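Local coordinates for protein IclR transcriptional regulator (Thermotoga maritima, PDB 1MKM) that probably binds DNA through a winged helix-turn-helix domain and regulates transcription as a member of the IclR family, with a zinc-binding regulatory domain, at residues 78-89 against 110-118; 129-137 against 158-168. All coordinates share one frame; numbering follows the deposited sequence.

Interaction 1. Residues 78-89 against 110-118; sequences FNIRDIAHDHLV and VYIDKVEGE
Asp113 meets both Arg81 and His85, and its carboxylate is the polar centre of this helix-on-strand contact. His85 ND1 donates to Asp113 OD2 over 2.9 Å, reaching the syn lone pair of that oxygen. The N-H...O angle is 155°, and ring and carboxylate are nearly coplanar. His85 CG is anti to the backbone N (chi1 -171°), which brings the imidazole alongside the carboxylate. A water donates to the same OD2 and to Arg81 O, bridging carboxylate and helix backbone. The Arg81 guanidinium takes the carboxylate over one face, with NH1 3.2 Å from Asp113 OD2, so this salt bridge rests on charge alone. The edge of the guanidinium faces the strand backbone, where NH1 comes so near Ile112 O in the model that the bond's length is doubtful. Replacing Asp113 by alanine removes the carboxylate, which would probably leave His85 ND1 without this acceptor and Arg81 NH1 without this neighbouring negative charge.

Apolar contacts flank this polar centre. Ile80 CG2 lies 3.9 Å from Ile112 CD1, and Phe78 CD1 touches Ile112 CG2; further along, Val115 CG2 packs on Leu88 CB and Val89 CG2.

Helix and strand run almost parallel, at 16°. A classic beta bulge pairs Ile112 and Asp113 with Leu101 of neighbouring strand 98-105, whose Leu103 and Val99 extend the apolar layer, while helix 226-246 packs against Ala84 and His87.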
loop_
_atom_site.group_PDB
_atom_site.type_symbol
_atom_site.label_atom_id
_atom_site.label_comp_id
_atom_site.label_asym_id
_atom_site.label_seq_id
_atom_site.Cartn_x
_atom_site.Cartn_y
_atom_site.Cartn_z
ATOM N N PHE B 78 -16.963 -17.445 23.510
ATOM C CA PHE B 78 -16.148 -17.423 24.727
ATOM C C PHE B 78 -16.176 -16.065 25.445
ATOM O O PHE B 78 -15.293 -15.223 25.244
ATOM C CB PHE B 78 -14.700 -17.793 24.387
ATOM C CG PHE B 78 -14.572 -19.056 23.583
ATOM C CD1 PHE B 78 -13.877 -19.056 22.369
ATOM C CD2 PHE B 78 -15.137 -20.246 24.033
ATOM C CE1 PHE B 78 -13.750 -20.228 21.615
ATOM C CE2 PHE B 78 -15.017 -21.425 23.289
ATOM C CZ PHE B 78 -14.321 -21.416 22.077
ATOM N N ASN B 79 -17.191 -15.879 26.286
ATOM C CA ASN B 79 -17.393 -14.646 27.041
ATOM C C ASN B 79 -16.085 -14.065 27.579
ATOM O O ASN B 79 -15.893 -12.846 27.604
ATOM C CB ASN B 79 -18.381 -14.911 28.183
ATOM C CG ASN B 79 -17.810 -15.824 29.251
ATOM O OD1 ASN B 79 -16.901 -16.613 28.990
ATOM N ND2 ASN B 79 -18.351 -15.728 30.463
ATOM N N ILE B 80 -15.182 -14.942 27.995
ATOM C CA ILE B 80 -13.889 -14.528 28.520
ATOM C C ILE B 80 -13.165 -13.585 27.550
ATOM O O ILE B 80 -12.534 -12.609 27.960
ATOM C CB ILE B 80 -12.982 -15.760 28.778
ATOM C CG1 ILE B 80 -11.725 -15.335 29.540
ATOM C CG2 ILE B 80 -12.549 -16.385 27.442
ATOM C CD1 ILE B 80 -10.743 -16.458 29.751
ATOM N N ARG B 81 -13.258 -13.881 26.261
ATOM C CA ARG B 81 -12.585 -13.082 25.246
ATOM C C ARG B 81 -12.899 -11.589 25.366
ATOM O O ARG B 81 -11.993 -10.750 25.406
ATOM C CB ARG B 81 -12.954 -13.595 23.847
ATOM C CG ARG B 81 -12.181 -12.917 22.739
ATOM C CD ARG B 81 -12.613 -13.392 21.385
ATOM N NE ARG B 81 -12.230 -12.435 20.360
ATOM C CZ ARG B 81 -10.986 -12.251 19.925
ATOM N NH1 ARG B 81 -9.982 -12.964 20.421
ATOM N NH2 ARG B 81 -10.742 -11.349 18.985
ATOM N N ASP B 82 -14.183 -11.255 25.428
ATOM C CA ASP B 82 -14.595 -9.860 25.546
ATOM C C ASP B 82 -14.325 -9.313 26.940
ATOM O O ASP B 82 -14.145 -8.110 27.125
ATOM C CB ASP B 82 -16.081 -9.725 25.207
ATOM C CG ASP B 82 -16.320 -9.614 23.722
ATOM O OD1 ASP B 82 -16.354 -8.476 23.211
ATOM O OD2 ASP B 82 -16.453 -10.665 23.062
ATOM N N ILE B 83 -14.304 -10.206 27.918
ATOM C CA ILE B 83 -14.044 -9.822 29.294
ATOM C C ILE B 83 -12.569 -9.466 29.475
ATOM O O ILE B 83 -12.206 -8.680 30.354
ATOM C CB ILE B 83 -14.395 -10.978 30.242
ATOM C CG1 ILE B 83 -15.890 -10.979 30.525
ATOM C CG2 ILE B 83 -13.615 -10.878 31.537
ATOM C CD1 ILE B 83 -16.287 -12.043 31.506
ATOM N N ALA B 84 -11.721 -10.024 28.620
ATOM C CA ALA B 84 -10.293 -9.793 28.735
ATOM C C ALA B 84 -9.644 -8.913 27.667
ATOM O O ALA B 84 -8.763 -8.109 27.976
ATOM C CB ALA B 84 -9.574 -11.154 28.804
ATOM N N HIS B 85 -10.082 -9.038 26.423
ATOM C CA HIS B 85 -9.451 -8.278 25.355
ATOM C C HIS B 85 -8.778 -6.946 25.678
ATOM O O HIS B 85 -7.639 -6.731 25.264
ATOM C CB HIS B 85 -10.389 -8.035 24.184
ATOM C CG HIS B 85 -9.686 -7.443 23.004
ATOM N ND1 HIS B 85 -8.728 -8.137 22.292
ATOM C CD2 HIS B 85 -9.711 -6.197 22.480
ATOM C CE1 HIS B 85 -8.190 -7.341 21.385
ATOM N NE2 HIS B 85 -8.769 -6.158 21.478
ATOM N N ASP B 86 -9.448 -6.046 26.395
ATOM C CA ASP B 86 -8.831 -4.755 26.690
ATOM C C ASP B 86 -7.695 -4.829 27.696
ATOM O O ASP B 86 -6.695 -4.111 27.576
ATOM C CB ASP B 86 -9.880 -3.739 27.139
ATOM C CG ASP B 86 -10.796 -3.331 26.005
ATOM O OD1 ASP B 86 -10.307 -3.252 24.864
ATOM O OD2 ASP B 86 -11.996 -3.083 26.242
ATOM N N HIS B 87 -7.834 -5.692 28.690
ATOM C CA HIS B 87 -6.772 -5.844 29.663
ATOM C C HIS B 87 -5.545 -6.332 28.920
ATOM O O HIS B 87 -4.422 -6.030 29.294
ATOM C CB HIS B 87 -7.178 -6.838 30.743
ATOM C CG HIS B 87 -8.285 -6.338 31.613
ATOM N ND1 HIS B 87 -9.526 -6.002 31.115
ATOM C CD2 HIS B 87 -8.336 -6.098 32.944
ATOM C CE1 HIS B 87 -10.293 -5.577 32.102
ATOM N NE2 HIS B 87 -9.595 -5.626 33.223
ATOM N N LEU B 88 -5.773 -7.079 27.847
ATOM C CA LEU B 88 -4.675 -7.597 27.044
ATOM C C LEU B 88 -4.018 -6.447 26.294
ATOM O O LEU B 88 -2.798 -6.319 26.289
ATOM C CB LEU B 88 -5.185 -8.657 26.065
ATOM C CG LEU B 88 -5.914 -9.854 26.692
ATOM C CD1 LEU B 88 -6.453 -10.749 25.579
ATOM C CD2 LEU B 88 -4.975 -10.651 27.612
ATOM N N VAL B 89 -4.832 -5.605 25.669
ATOM C CA VAL B 89 -4.305 -4.462 24.936
ATOM C C VAL B 89 -3.527 -3.582 25.918
ATOM O O VAL B 89 -2.476 -3.034 25.580
ATOM C CB VAL B 89 -5.444 -3.636 24.271
ATOM C CG1 VAL B 89 -4.864 -2.473 23.497
ATOM C CG2 VAL B 89 -6.257 -4.524 23.327
ATOM N N VAL B 110 -6.001 -23.501 23.476
ATOM C CA VAL B 110 -6.270 -22.878 22.186
ATOM C C VAL B 110 -6.093 -21.364 22.266
ATOM O O VAL B 110 -6.559 -20.716 23.201
ATOM C CB VAL B 110 -7.717 -23.128 21.682
ATOM C CG1 VAL B 110 -7.811 -22.655 20.252
ATOM C CG2 VAL B 110 -8.101 -24.582 21.800
ATOM N N TYR B 111 -5.421 -20.799 21.281
ATOM C CA TYR B 111 -5.241 -19.356 21.260
ATOM C C TYR B 111 -6.587 -18.709 20.930
ATOM O O TYR B 111 -7.139 -18.905 19.847
ATOM C CB TYR B 111 -4.200 -18.992 20.224
ATOM C CG TYR B 111 -2.793 -19.250 20.690
ATOM C CD1 TYR B 111 -1.899 -19.957 19.899
ATOM C CD2 TYR B 111 -2.344 -18.756 21.919
ATOM C CE1 TYR B 111 -0.582 -20.161 20.316
ATOM C CE2 TYR B 111 -1.041 -18.963 22.344
ATOM C CZ TYR B 111 -0.171 -19.665 21.539
ATOM O OH TYR B 111 1.112 -19.896 21.963
ATOM N N ILE B 112 -7.131 -17.958 21.877
ATOM C CA ILE B 112 -8.417 -17.330 21.656
ATOM C C ILE B 112 -8.339 -15.822 21.526
ATOM O O ILE B 112 -9.347 -15.165 21.285
ATOM C CB ILE B 112 -9.415 -17.730 22.767
ATOM C CG1 ILE B 112 -8.726 -17.670 24.136
ATOM C CG2 ILE B 112 -9.950 -19.138 22.493
ATOM C CD1 ILE B 112 -9.669 -17.819 25.298
ATOM N N ASP B 113 -7.139 -15.278 21.689
ATOM C CA ASP B 113 -6.899 -13.845 21.535
ATOM C C ASP B 113 -5.399 -13.570 21.581
ATOM O O ASP B 113 -4.644 -14.272 22.255
ATOM C CB ASP B 113 -7.593 -13.040 22.636
ATOM C CG ASP B 113 -7.853 -11.591 22.225
ATOM O OD1 ASP B 113 -7.078 -11.043 21.419
ATOM O OD2 ASP B 113 -8.833 -10.993 22.714
ATOM N N LYS B 114 -4.958 -12.556 20.851
ATOM C CA LYS B 114 -3.548 -12.214 20.842
ATOM C C LYS B 114 -3.362 -10.746 20.470
ATOM O O LYS B 114 -3.945 -10.255 19.495
ATOM C CB LYS B 114 -2.785 -13.119 19.851
ATOM C CG LYS B 114 -1.295 -12.808 19.692
ATOM C CD LYS B 114 -0.749 -13.420 18.405
ATOM C CE LYS B 114 0.768 -13.345 18.336
ATOM N NZ LYS B 114 1.314 -13.892 17.058
ATOM N N VAL B 115 -2.569 -10.037 21.267
ATOM C CA VAL B 115 -2.274 -8.635 20.981
ATOM C C VAL B 115 -0.813 -8.567 20.576
ATOM O O VAL B 115 0.065 -8.812 21.400
ATOM C CB VAL B 115 -2.431 -7.721 22.210
ATOM C CG1 VAL B 115 -1.836 -6.340 21.892
ATOM C CG2 VAL B 115 -3.873 -7.590 22.599
ATOM N N GLU B 116 -0.546 -8.223 19.321
ATOM C CA GLU B 116 0.833 -8.126 18.863
ATOM C C GLU B 116 1.561 -6.983 19.564
ATOM O O GLU B 116 0.960 -5.977 19.941
ATOM C CB GLU B 116 0.891 -7.923 17.346
ATOM C CG GLU B 116 0.302 -9.063 16.533
ATOM C CD GLU B 116 0.614 -8.944 15.049
ATOM O OE1 GLU B 116 0.437 -7.839 14.493
ATOM O OE2 GLU B 116 1.033 -9.952 14.434
ATOM N N GLY B 117 2.864 -7.157 19.741
ATOM C CA GLY B 117 3.672 -6.148 20.388
ATOM C C GLY B 117 4.285 -5.227 19.348
ATOM O O GLY B 117 4.048 -5.356 18.133
ATOM N N GLU B 118 5.096 -4.307 19.841
ATOM C CA GLU B 118 5.760 -3.317 19.015
ATOM C C GLU B 118 6.735 -3.888 17.995
ATOM O O GLU B 118 6.928 -3.306 16.924
ATOM C CB GLU B 118 6.458 -2.314 19.933
ATOM C CG GLU B 118 5.461 -1.571 20.816
ATOM C CD GLU B 118 6.116 -0.725 21.887
ATOM O OE1 GLU B 118 7.217 -0.182 21.640
ATOM O OE2 GLU B 118 5.514 -0.589 22.972
HETATM O O HOH W 1 -9.445 -11.578 25.078
#

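Interaction 2. Residues 129-137 against 158-168; sequences MKVDLYSTA and VELKPKTPNTI
The backbones of 129-137 and 158-168 come closest at Ser135 and Thr167, with CA atoms 5.9 Å apart, where the turn leaving strand 130-132 meets a loop that makes a type I beta turn from Thr164 to Thr167. Tyr134 projects from the first segment into the bend of the second. Its CG sits between the backbone N and the carbonyl carbon (chi1 66°), directing the ring at the loop, where Leu160 CD2 covers one face in a CH-pi contact, 3.9 Å from the ring centroid and 18° off the normal. Thr167 CG2 comes to the ring edge, 3.7 Å from Tyr134 CE2, and Val158 CG1 lies near CD1. At the far end of the ring the hydroxyl OH is 2.7 Å from Lys163 NZ and 3.2 Å from Lys161 O, the latter near the ring plane.

Lys163 approaches from the opposite direction, its chain bent at chi3 and chi4 so that the ammonium turns back to Tyr134. Lys161 O accepts a weak hydrogen bond from Lys163 NZ, and Asp132 OD2 forms a long salt bridge with the same nitrogen at 3.8 Å. Helix 171-184 adds Leu174 against both Tyr134 and Leu160. The Ser135 side chain lies about 6 Å from that of Asp189, a zinc-binding residue.

The lysine charge thus lies among a phenol oxygen, a carbonyl and a distant carboxylate, which would probably polarise the tyrosine hydroxyl.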
loop_
_atom_site.group_PDB
_atom_site.type_symbol
_atom_site.label_atom_id
_atom_site.label_comp_id
_atom_site.label_asym_id
_atom_site.label_seq_id
_atom_site.Cartn_x
_atom_site.Cartn_y
_atom_site.Cartn_z
ATOM N N MET B 129 -5.149 -21.781 16.824
ATOM C CA MET B 129 -4.063 -22.748 16.951
ATOM C C MET B 129 -4.084 -23.404 18.329
ATOM O O MET B 129 -4.619 -22.843 19.285
ATOM C CB MET B 129 -2.734 -22.040 16.716
ATOM C CG MET B 129 -1.521 -22.932 16.733
ATOM S SD MET B 129 -0.055 -21.961 16.399
ATOM C CE MET B 129 -0.308 -21.579 14.638
ATOM N N LYS B 130 -3.500 -24.594 18.434
ATOM C CA LYS B 130 -3.502 -25.336 19.705
ATOM C C LYS B 130 -2.164 -25.263 20.428
ATOM O O LYS B 130 -1.114 -25.177 19.790
ATOM C CB LYS B 130 -3.854 -26.808 19.449
ATOM C CG LYS B 130 -5.152 -27.012 18.694
ATOM C CD LYS B 130 -6.358 -26.765 19.578
ATOM C CE LYS B 130 -6.867 -28.064 20.157
ATOM N NZ LYS B 130 -7.170 -29.038 19.064
ATOM N N VAL B 131 -2.195 -25.296 21.753
ATOM C CA VAL B 131 -0.947 -25.237 22.512
ATOM C C VAL B 131 -0.783 -26.307 23.569
ATOM O O VAL B 131 -1.717 -26.608 24.326
ATOM C CB VAL B 131 -0.732 -23.872 23.209
ATOM C CG1 VAL B 131 -0.644 -22.783 22.175
ATOM C CG2 VAL B 131 -1.837 -23.592 24.157
ATOM N N ASP B 132 0.426 -26.868 23.598
ATOM C CA ASP B 132 0.787 -27.895 24.557
ATOM C C ASP B 132 0.748 -27.227 25.919
ATOM O O ASP B 132 1.397 -26.202 26.121
ATOM C CB ASP B 132 2.194 -28.409 24.267
ATOM C CG ASP B 132 2.321 -28.988 22.881
ATOM O OD1 ASP B 132 1.512 -29.876 22.533
ATOM O OD2 ASP B 132 3.230 -28.560 22.137
ATOM N N LEU B 133 -0.019 -27.797 26.842
ATOM C CA LEU B 133 -0.151 -27.237 28.177
ATOM C C LEU B 133 1.055 -27.463 29.082
ATOM O O LEU B 133 1.032 -27.070 30.247
ATOM C CB LEU B 133 -1.400 -27.793 28.861
ATOM C CG LEU B 133 -2.759 -27.187 28.496
ATOM C CD1 LEU B 133 -3.878 -27.929 29.220
ATOM C CD2 LEU B 133 -2.784 -25.713 28.891
ATOM N N TYR B 134 2.113 -28.072 28.561
ATOM C CA TYR B 134 3.275 -28.328 29.393
ATOM C C TYR B 134 4.523 -27.545 29.015
ATOM O O TYR B 134 5.268 -27.117 29.904
ATOM C CB TYR B 134 3.606 -29.820 29.405
ATOM C CG TYR B 134 4.062 -30.367 28.066
ATOM C CD1 TYR B 134 3.143 -30.748 27.088
ATOM C CD2 TYR B 134 5.420 -30.493 27.777
ATOM C CE1 TYR B 134 3.568 -31.242 25.858
ATOM C CE2 TYR B 134 5.850 -30.976 26.554
ATOM C CZ TYR B 134 4.924 -31.348 25.600
ATOM O OH TYR B 134 5.368 -31.806 24.379
ATOM N N SER B 135 4.768 -27.360 27.717
ATOM C CA SER B 135 5.960 -26.629 27.277
ATOM C C SER B 135 5.743 -25.122 27.178
ATOM O O SER B 135 6.640 -24.388 26.774
ATOM C CB SER B 135 6.451 -27.154 25.924
ATOM O OG SER B 135 5.515 -26.880 24.898
ATOM N N THR B 136 4.557 -24.666 27.559
ATOM C CA THR B 136 4.238 -23.249 27.496
ATOM C C THR B 136 3.883 -22.686 28.888
ATOM O O THR B 136 3.339 -23.400 29.731
ATOM C CB THR B 136 3.077 -23.019 26.499
ATOM O OG1 THR B 136 2.963 -21.625 26.204
ATOM C CG2 THR B 136 1.770 -23.510 27.079
ATOM N N ALA B 137 4.200 -21.411 29.124
ATOM C CA ALA B 137 3.926 -20.769 30.415
ATOM C C ALA B 137 2.442 -20.703 30.771
ATOM O O ALA B 137 2.023 -21.168 31.837
ATOM C CB ALA B 137 4.519 -19.370 30.442
ATOM N N VAL B 158 -0.823 -37.616 28.435
ATOM C CA VAL B 158 -0.027 -36.754 27.567
ATOM C C VAL B 158 1.471 -37.016 27.510
ATOM O O VAL B 158 2.137 -37.079 28.540
ATOM C CB VAL B 158 -0.240 -35.282 27.954
ATOM C CG1 VAL B 158 0.617 -34.378 27.085
ATOM C CG2 VAL B 158 -1.710 -34.931 27.806
ATOM N N GLU B 159 1.990 -37.163 26.292
ATOM C CA GLU B 159 3.419 -37.381 26.084
ATOM C C GLU B 159 4.126 -36.036 26.316
ATOM O O GLU B 159 3.472 -34.992 26.435
ATOM C CB GLU B 159 3.685 -37.883 24.653
ATOM C CG GLU B 159 5.163 -37.889 24.245
ATOM C CD GLU B 159 5.403 -38.349 22.809
ATOM O OE1 GLU B 159 4.616 -37.984 21.912
ATOM O OE2 GLU B 159 6.398 -39.067 22.569
ATOM N N LEU B 160 5.453 -36.060 26.385
ATOM C CA LEU B 160 6.218 -34.844 26.615
ATOM C C LEU B 160 7.332 -34.683 25.591
ATOM O O LEU B 160 8.427 -34.228 25.927
ATOM C CB LEU B 160 6.816 -34.855 28.026
ATOM C CG LEU B 160 5.849 -35.004 29.211
ATOM C CD1 LEU B 160 6.633 -35.003 30.513
ATOM C CD2 LEU B 160 4.842 -33.867 29.218
ATOM N N LYS B 161 7.052 -35.050 24.343
ATOM C CA LYS B 161 8.049 -34.940 23.285
ATOM C C LYS B 161 8.781 -33.608 23.386
ATOM O O LYS B 161 8.230 -32.557 23.067
ATOM C CB LYS B 161 7.393 -35.069 21.909
ATOM C CG LYS B 161 8.374 -34.910 20.753
ATOM C CD LYS B 161 7.699 -35.116 19.404
ATOM C CE LYS B 161 8.654 -34.791 18.262
ATOM N NZ LYS B 161 8.044 -35.017 16.922
ATOM N N PRO B 162 10.044 -33.640 23.838
ATOM C CA PRO B 162 10.873 -32.441 23.993
ATOM C C PRO B 162 11.077 -31.663 22.690
ATOM O O PRO B 162 11.747 -32.133 21.766
ATOM C CB PRO B 162 12.178 -33.002 24.556
ATOM C CG PRO B 162 12.245 -34.364 23.933
ATOM C CD PRO B 162 10.830 -34.857 24.109
ATOM N N LYS B 163 10.496 -30.467 22.634
ATOM C CA LYS B 163 10.591 -29.611 21.454
ATOM C C LYS B 163 11.884 -28.806 21.430
ATOM O O LYS B 163 12.316 -28.307 20.386
ATOM C CB LYS B 163 9.385 -28.671 21.403
ATOM C CG LYS B 163 8.083 -29.366 21.037
ATOM C CD LYS B 163 6.881 -28.485 21.313
ATOM C CE LYS B 163 6.722 -28.238 22.801
ATOM N NZ LYS B 163 6.656 -29.512 23.580
ATOM N N THR B 164 12.502 -28.681 22.591
ATOM C CA THR B 164 13.753 -27.954 22.699
ATOM C C THR B 164 14.502 -28.455 23.935
ATOM O O THR B 164 13.882 -28.906 24.900
ATOM C CB THR B 164 13.500 -26.412 22.758
ATOM O OG1 THR B 164 12.298 -26.137 23.490
ATOM C CG2 THR B 164 13.361 -25.845 21.350
ATOM N N PRO B 165 15.848 -28.418 23.906
ATOM C CA PRO B 165 16.662 -28.878 25.037
ATOM C C PRO B 165 16.176 -28.418 26.410
ATOM O O PRO B 165 16.724 -28.816 27.435
ATOM C CB PRO B 165 18.067 -28.353 24.703
ATOM C CG PRO B 165 17.835 -27.293 23.635
ATOM C CD PRO B 165 16.702 -27.865 22.841
ATOM N N ASN B 166 15.144 -27.582 26.427
ATOM C CA ASN B 166 14.603 -27.088 27.681
ATOM C C ASN B 166 13.173 -27.583 27.906
ATOM O O ASN B 166 12.518 -27.201 28.879
ATOM C CB ASN B 166 14.642 -25.557 27.705
ATOM C CG ASN B 166 16.029 -24.997 27.417
ATOM O OD1 ASN B 166 16.279 -23.809 27.613
ATOM N ND2 ASN B 166 16.932 -25.847 26.941
ATOM N N THR B 167 12.691 -28.437 27.006
ATOM C CA THR B 167 11.344 -28.987 27.120
ATOM C C THR B 167 11.364 -30.117 28.149
ATOM O O THR B 167 11.900 -31.197 27.887
ATOM C CB THR B 167 10.839 -29.569 25.771
ATOM O OG1 THR B 167 11.086 -28.643 24.708
ATOM C CG2 THR B 167 9.344 -29.843 25.838
ATOM N N ILE B 168 10.785 -29.853 29.317
ATOM C CA ILE B 168 10.711 -30.826 30.408
ATOM C C ILE B 168 10.063 -32.145 29.960
ATOM O O ILE B 168 8.917 -32.154 29.509
ATOM C CB ILE B 168 9.882 -30.256 31.578
ATOM C CG1 ILE B 168 10.456 -28.913 32.020
ATOM C CG2 ILE B 168 9.874 -31.227 32.738
ATOM C CD1 ILE B 168 9.686 -28.268 33.158
#

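Both contacts belong to the C-terminal IclR domain, on opposite sides of the chain's centre and about 22 Å apart between centres. They share one sheet, since strands 108-115 and 130-132 are antiparallel neighbours, and Tyr111 N probably donates to Met129 O, 3.0 Å away. Each is partly buried. Interaction 1 joins regular elements, a helix laid along a strand, and combines aliphatic packing with a carboxylate held by a histidine and an arginine. Interaction 2 instead joins irregular chain beyond the sheet's edge strand, with an aromatic ring and a lysine in the main roles and weaker polar links. It also lies nearer the metal: the Ser135 side chain is about 8 Å from the bound zinc, that of Leu88 about 12 Å.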